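Local atomic coordinates of predicted ATPase of the ABC class (Vibrio vulnificus, PDB entry 5D6A), a protein that probably binds and hydrolyses ATP as an ABC-class ATPase, its nucleotide pocket being occupied here by the analogue AMP-PNP. Residues Lys47-Tyr50 with Phe55-Phe58; Ile278-Tyr283 with Asp289-Ile294. One frame throughout, in Å; residues are numbered along the deposited sequence.

Contact 1 (Lys47-Tyr50 with Phe55-Phe58) is a beta hairpin in the N-terminal family region. One face is buried against helices; the other is more exposed. Contact 2 (Ile278-Tyr283 with Asp289-Ile294) is buried in the P-loop domain, much closer to the centre of the chain. It joins the end of a helix to a loop. The two share no helix or strand, and their centres lie about 38 Å apart. Backbone hydrogen bonds carry contact 1, with side chains packed on both faces. Contact 2 rests mainly on side chains: a serine packed against an isoleucine and two neighbouring arginines, whose charges are met by separate acidic partners.

Contact 1 of 2, residues Lys47-Tyr50 with Phe55-Phe58; sequences KGQY and FDLF
Gln49 is fully extended, with CG anti to the backbone N (chi1 178°) and CD continuing the line. Phe58 turns the other way at its first torsion, CG beside the backbone N (chi1 -59°). The two side chains therefore run side by side on one face of the sheet and point the same way. Gln49 CD comes to 3.4 Å from Phe58 CE2, and Gln49 NE2 lies 3.6 Å from Phe58 CZ. The amide and the ring are inclined by 31°, an oblique approach. Arg74 of the next strand adds a cation-pi contact to the same ring.

The backbones form an antiparallel beta hairpin of strands 48-51 and 56-61. Gln49 and Phe58 are a non-hydrogen-bonded pair. Tyr50 and Leu57 are the hydrogen-bonded pair beside it. Tyr50 N gives a bond of 2.8 Å to Leu57 O, and Leu57 N returns one of 2.8 Å to Tyr50 O. Gln49 CA also meets Leu57 O at 3.4 Å in a CA-H...O contact.

On the other face, Tyr50 CB and Leu57 CB are 4.3 Å apart. The Tyr50 ring packs on Leu28 and Lys31 of helix 23-33, and its OH is hydrogen-bonded to Ile46 O. Leu57 reaches Ile162 of helix 155-172. Strand 56-61 pairs on with strand 71-78, so the hairpin extends a larger antiparallel sheet. The paired amides fix the register, and Tyr50 and Leu57 face the helices. On the more exposed side the Gln49 amide borders the Phe58 ring, while its NE2 makes a weak hydrogen bond to Asn51 OD1.

Contact 2 of 2, residues Ile278-Tyr283 with Asp289-Ile294; sequences IERSIY and DGREYI
Arg280 and Ser281 meet Arg291 and Ile294 at the end of helix 271-280. This helix begins in the probable P-loop (Walker A) of the ATPase domain. The other segment is the loop leading into strand 294-296. Ile278 O accepts a hydrogen bond from Thr296 OG1, in strand 294-296 just beyond the loop.

Arg280 comes next. Its CD lies 3.8 Å from Arg291 NH1, and the two side chains run alongside each other. Their guanidinium planes are steeply inclined, 69° apart. Arg280 NE and Arg291 NH1 are 5.0 Å apart, but each arginine has acidic partners of its own. Arg280 pairs with Glu504, and Arg291 with Asp224 and Asp289. These carboxylates probably offset the like charges.

Ser281 follows, with OG beside its backbone N (chi1 -65°). From there OG turns back to hydrogen-bond Ala277 O, one turn earlier. The same side chain lies against the CG2 branch of Ile294, with Ser281 CB 3.8 Å from Ile294 CG2. Ser281 CB also approaches the carbonyl Ile294 O, at 3.4 Å. Arg280 to Tyr283 form a type I beta turn that takes the chain out of the helix.

Asp289 holds Arg291 side-on and is itself bound by Arg218 and Gln123. Arg291 NH2 reaches the syn lone pair of Asp289 OD1 at 3.1 Å, while Arg291 NE meets Asp289 OD2 at 2.9 Å, 24° out of the carboxylate plane.

Contact 1 of 2, residues Lys47-Tyr50 with Phe55-Phe58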
loop_
_atom_site.group_PDB
_atom_site.type_symbol
_atom_site.label_atom_id
_atom_site.label_comp_id
_atom_site.label_asym_id
_atom_site.label_seq_id
_atom_site.Cartn_x
_atom_site.Cartn_y
_atom_site.Cartn_z
ATOM N N LYS A 47 2.152 37.414 10.496
ATOM C CA LYS A 47 2.028 36.531 11.655
ATOM C C LYS A 47 1.506 37.281 12.879
ATOM O O LYS A 47 1.976 38.377 13.180
ATOM C CB LYS A 47 3.405 35.949 11.995
ATOM C CG LYS A 47 3.392 34.853 13.051
ATOM C CD LYS A 47 2.933 33.529 12.472
ATOM C CE LYS A 47 4.027 32.839 11.667
ATOM N NZ LYS A 47 5.124 32.327 12.536
ATOM N N GLY A 48 0.545 36.689 13.587
ATOM C CA GLY A 48 -0.003 37.306 14.796
ATOM C C GLY A 48 -1.503 37.174 14.951
ATOM O O GLY A 48 -2.160 36.465 14.193
ATOM N N GLN A 49 -2.035 37.866 15.956
ATOM C CA GLN A 49 -3.466 37.867 16.245
ATOM C C GLN A 49 -4.100 39.177 15.792
ATOM O O GLN A 49 -3.488 40.244 15.893
ATOM C CB GLN A 49 -3.707 37.682 17.747
ATOM C CG GLN A 49 -5.176 37.711 18.158
ATOM C CD GLN A 49 -5.380 37.552 19.653
ATOM O OE1 GLN A 49 -4.421 37.444 20.417
ATOM N NE2 GLN A 49 -6.638 37.540 20.078
ATOM N N TYR A 50 -5.331 39.089 15.299
ATOM C CA TYR A 50 -6.070 40.258 14.843
ATOM C C TYR A 50 -7.498 40.170 15.351
ATOM O O TYR A 50 -8.237 39.268 14.969
ATOM C CB TYR A 50 -6.055 40.343 13.317
ATOM C CG TYR A 50 -4.665 40.443 12.742
ATOM C CD1 TYR A 50 -4.035 41.676 12.606
ATOM C CD2 TYR A 50 -3.971 39.305 12.347
ATOM C CE1 TYR A 50 -2.755 41.773 12.087
ATOM C CE2 TYR A 50 -2.692 39.392 11.824
ATOM C CZ TYR A 50 -2.089 40.629 11.696
ATOM O OH TYR A 50 -0.819 40.725 11.178
ATOM N N PHE A 55 -15.020 38.378 15.385
ATOM C CA PHE A 55 -14.151 37.259 15.739
ATOM C C PHE A 55 -12.690 37.654 15.877
ATOM O O PHE A 55 -12.297 38.768 15.533
ATOM C CB PHE A 55 -14.261 36.179 14.659
ATOM C CG PHE A 55 -13.846 36.643 13.292
ATOM C CD1 PHE A 55 -14.750 37.295 12.463
ATOM C CD2 PHE A 55 -12.554 36.423 12.829
ATOM C CE1 PHE A 55 -14.372 37.725 11.203
ATOM C CE2 PHE A 55 -12.172 36.850 11.570
ATOM C CZ PHE A 55 -13.082 37.503 10.755
ATOM N N ASP A 56 -11.897 36.721 16.394
ATOM C CA ASP A 56 -10.462 36.896 16.540
ATOM C C ASP A 56 -9.810 36.029 15.475
ATOM O O ASP A 56 -10.130 34.847 15.359
ATOM C CB ASP A 56 -9.991 36.461 17.929
ATOM C CG ASP A 56 -10.557 37.324 19.044
ATOM O OD1 ASP A 56 -11.139 38.388 18.754
ATOM O OD2 ASP A 56 -10.407 36.941 20.222
ATOM N N LEU A 57 -8.917 36.618 14.687
ATOM C CA LEU A 57 -8.225 35.891 13.630
ATOM C C LEU A 57 -6.800 35.596 14.062
ATOM O O LEU A 57 -6.086 36.489 14.520
ATOM C CB LEU A 57 -8.212 36.705 12.337
ATOM C CG LEU A 57 -7.607 36.023 11.105
ATOM C CD1 LEU A 57 -8.350 34.739 10.764
ATOM C CD2 LEU A 57 -7.616 36.972 9.916
ATOM N N PHE A 58 -6.392 34.341 13.912
ATOM C CA PHE A 58 -5.049 33.910 14.278
ATOM C C PHE A 58 -4.328 33.357 13.054
ATOM O O PHE A 58 -4.851 32.487 12.363
ATOM C CB PHE A 58 -5.114 32.836 15.366
ATOM C CG PHE A 58 -5.805 33.285 16.622
ATOM C CD1 PHE A 58 -7.181 33.151 16.759
ATOM C CD2 PHE A 58 -5.082 33.844 17.668
ATOM C CE1 PHE A 58 -7.823 33.567 17.916
ATOM C CE2 PHE A 58 -5.717 34.262 18.827
ATOM C CZ PHE A 58 -7.089 34.124 18.950
#

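Contact 2 of 2, residues Ile278-Tyr283 with Asp289-Ile294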
loop_
_atom_site.group_PDB
_atom_site.type_symbol
_atom_site.label_atom_id
_atom_site.label_comp_id
_atom_site.label_asym_id
_atom_site.label_seq_id
_atom_site.Cartn_x
_atom_site.Cartn_y
_atom_site.Cartn_z
ATOM N N ILE A 278 -18.939 -3.541 8.960
ATOM C CA ILE A 278 -18.797 -3.721 10.398
ATOM C C ILE A 278 -17.487 -3.107 10.891
ATOM O O ILE A 278 -17.494 -2.342 11.855
ATOM C CB ILE A 278 -18.878 -5.213 10.796
ATOM C CG1 ILE A 278 -20.280 -5.757 10.508
ATOM C CG2 ILE A 278 -18.574 -5.402 12.278
ATOM C CD1 ILE A 278 -20.426 -7.247 10.734
ATOM N N GLU A 279 -16.377 -3.416 10.219
ATOM C CA GLU A 279 -15.064 -2.899 10.633
ATOM C C GLU A 279 -15.035 -1.377 10.597
ATOM O O GLU A 279 -14.359 -0.753 11.418
ATOM C CB GLU A 279 -13.926 -3.444 9.755
ATOM C CG GLU A 279 -13.746 -2.710 8.431
ATOM C CD GLU A 279 -12.653 -3.290 7.560
ATOM O OE1 GLU A 279 -12.461 -4.518 7.579
ATOM O OE2 GLU A 279 -12.010 -2.516 6.824
ATOM N N ARG A 280 -15.755 -0.784 9.644
ATOM C CA ARG A 280 -15.791 0.674 9.519
ATOM C C ARG A 280 -16.839 1.336 10.402
ATOM O O ARG A 280 -16.783 2.540 10.635
ATOM C CB ARG A 280 -15.957 1.105 8.062
ATOM C CG ARG A 280 -14.720 0.804 7.244
ATOM C CD ARG A 280 -14.561 1.737 6.064
ATOM N NE ARG A 280 -13.147 1.831 5.710
ATOM C CZ ARG A 280 -12.251 2.559 6.385
ATOM N NH1 ARG A 280 -12.606 3.250 7.469
ATOM N NH2 ARG A 280 -10.983 2.583 5.989
ATOM N N SER A 281 -17.781 0.548 10.907
ATOM C CA SER A 281 -18.807 1.081 11.797
ATOM C C SER A 281 -18.249 1.457 13.173
ATOM O O SER A 281 -19.008 1.830 14.065
ATOM C CB SER A 281 -19.972 0.104 11.919
ATOM O OG SER A 281 -20.623 -0.026 10.664
ATOM N N ILE A 282 -16.933 1.330 13.350
ATOM C CA ILE A 282 -16.299 1.780 14.595
ATOM C C ILE A 282 -16.365 3.304 14.614
ATOM O O ILE A 282 -16.210 3.929 15.662
ATOM C CB ILE A 282 -14.825 1.334 14.731
ATOM C CG1 ILE A 282 -13.989 1.846 13.547
ATOM C CG2 ILE A 282 -14.733 -0.182 14.857
ATOM C CD1 ILE A 282 -12.524 1.479 13.627
ATOM N N TYR A 283 -16.565 3.889 13.432
ATOM C CA TYR A 283 -16.723 5.329 13.285
ATOM C C TYR A 283 -18.170 5.623 12.934
ATOM O O TYR A 283 -18.896 4.742 12.475
ATOM C CB TYR A 283 -15.865 5.882 12.145
ATOM C CG TYR A 283 -14.389 5.601 12.229
ATOM C CD1 TYR A 283 -13.587 6.253 13.159
ATOM C CD2 TYR A 283 -13.781 4.730 11.338
ATOM C CE1 TYR A 283 -12.227 6.012 13.222
ATOM C CE2 TYR A 283 -12.423 4.484 11.390
ATOM C CZ TYR A 283 -11.650 5.128 12.332
ATOM O OH TYR A 283 -10.297 4.889 12.385
ATOM N N ASP A 289 -25.199 7.911 3.720
ATOM C CA ASP A 289 -24.013 7.107 3.452
ATOM C C ASP A 289 -24.339 5.631 3.262
ATOM O O ASP A 289 -23.611 4.918 2.570
ATOM C CB ASP A 289 -23.028 7.226 4.610
ATOM C CG ASP A 289 -21.818 6.339 4.432
ATOM O OD1 ASP A 289 -21.140 6.446 3.390
ATOM O OD2 ASP A 289 -21.534 5.540 5.345
ATOM N N GLY A 290 -25.416 5.178 3.901
ATOM C CA GLY A 290 -25.832 3.783 3.826
ATOM C C GLY A 290 -25.426 2.990 5.058
ATOM O O GLY A 290 -25.987 1.926 5.325
ATOM N N ARG A 291 -24.456 3.508 5.812
ATOM C CA ARG A 291 -23.962 2.843 7.019
ATOM C C ARG A 291 -24.211 3.649 8.298
ATOM O O ARG A 291 -23.842 3.202 9.386
ATOM C CB ARG A 291 -22.457 2.592 6.877
ATOM C CG ARG A 291 -22.082 1.682 5.719
ATOM C CD ARG A 291 -20.590 1.724 5.428
ATOM N NE ARG A 291 -20.181 3.041 4.934
ATOM C CZ ARG A 291 -18.949 3.362 4.543
ATOM N NH1 ARG A 291 -17.967 2.466 4.572
ATOM N NH2 ARG A 291 -18.701 4.593 4.108
ATOM N N GLU A 292 -24.845 4.818 8.180
ATOM C CA GLU A 292 -25.074 5.677 9.357
ATOM C C GLU A 292 -25.936 5.056 10.470
ATOM O O GLU A 292 -26.110 5.664 11.522
ATOM C CB GLU A 292 -25.629 7.066 8.973
ATOM C CG GLU A 292 -27.055 7.125 8.422
ATOM C CD GLU A 292 -27.188 6.665 6.983
ATOM O OE1 GLU A 292 -26.266 5.999 6.460
ATOM O OE2 GLU A 292 -28.230 6.978 6.370
ATOM N N TYR A 293 -26.496 3.874 10.234
ATOM C CA TYR A 293 -27.263 3.199 11.278
ATOM C C TYR A 293 -26.682 1.821 11.569
ATOM O O TYR A 293 -27.397 0.888 11.943
ATOM C CB TYR A 293 -28.759 3.161 10.957
ATOM C CG TYR A 293 -29.417 4.507 11.151
ATOM C CD1 TYR A 293 -29.746 4.954 12.427
ATOM C CD2 TYR A 293 -29.705 5.334 10.069
ATOM C CE1 TYR A 293 -30.342 6.188 12.624
ATOM C CE2 TYR A 293 -30.306 6.571 10.255
ATOM C CZ TYR A 293 -30.621 6.994 11.535
ATOM O OH TYR A 293 -31.219 8.219 11.734
ATOM N N ILE A 294 -25.365 1.719 11.398
ATOM C CA ILE A 294 -24.625 0.504 11.698
ATOM C C ILE A 294 -23.604 0.889 12.761
ATOM O O ILE A 294 -22.858 1.849 12.584
ATOM C CB ILE A 294 -23.873 -0.061 10.477
ATOM C CG1 ILE A 294 -24.816 -0.234 9.282
ATOM C CG2 ILE A 294 -23.233 -1.397 10.831
ATOM C CD1 ILE A 294 -24.137 -0.780 8.041
#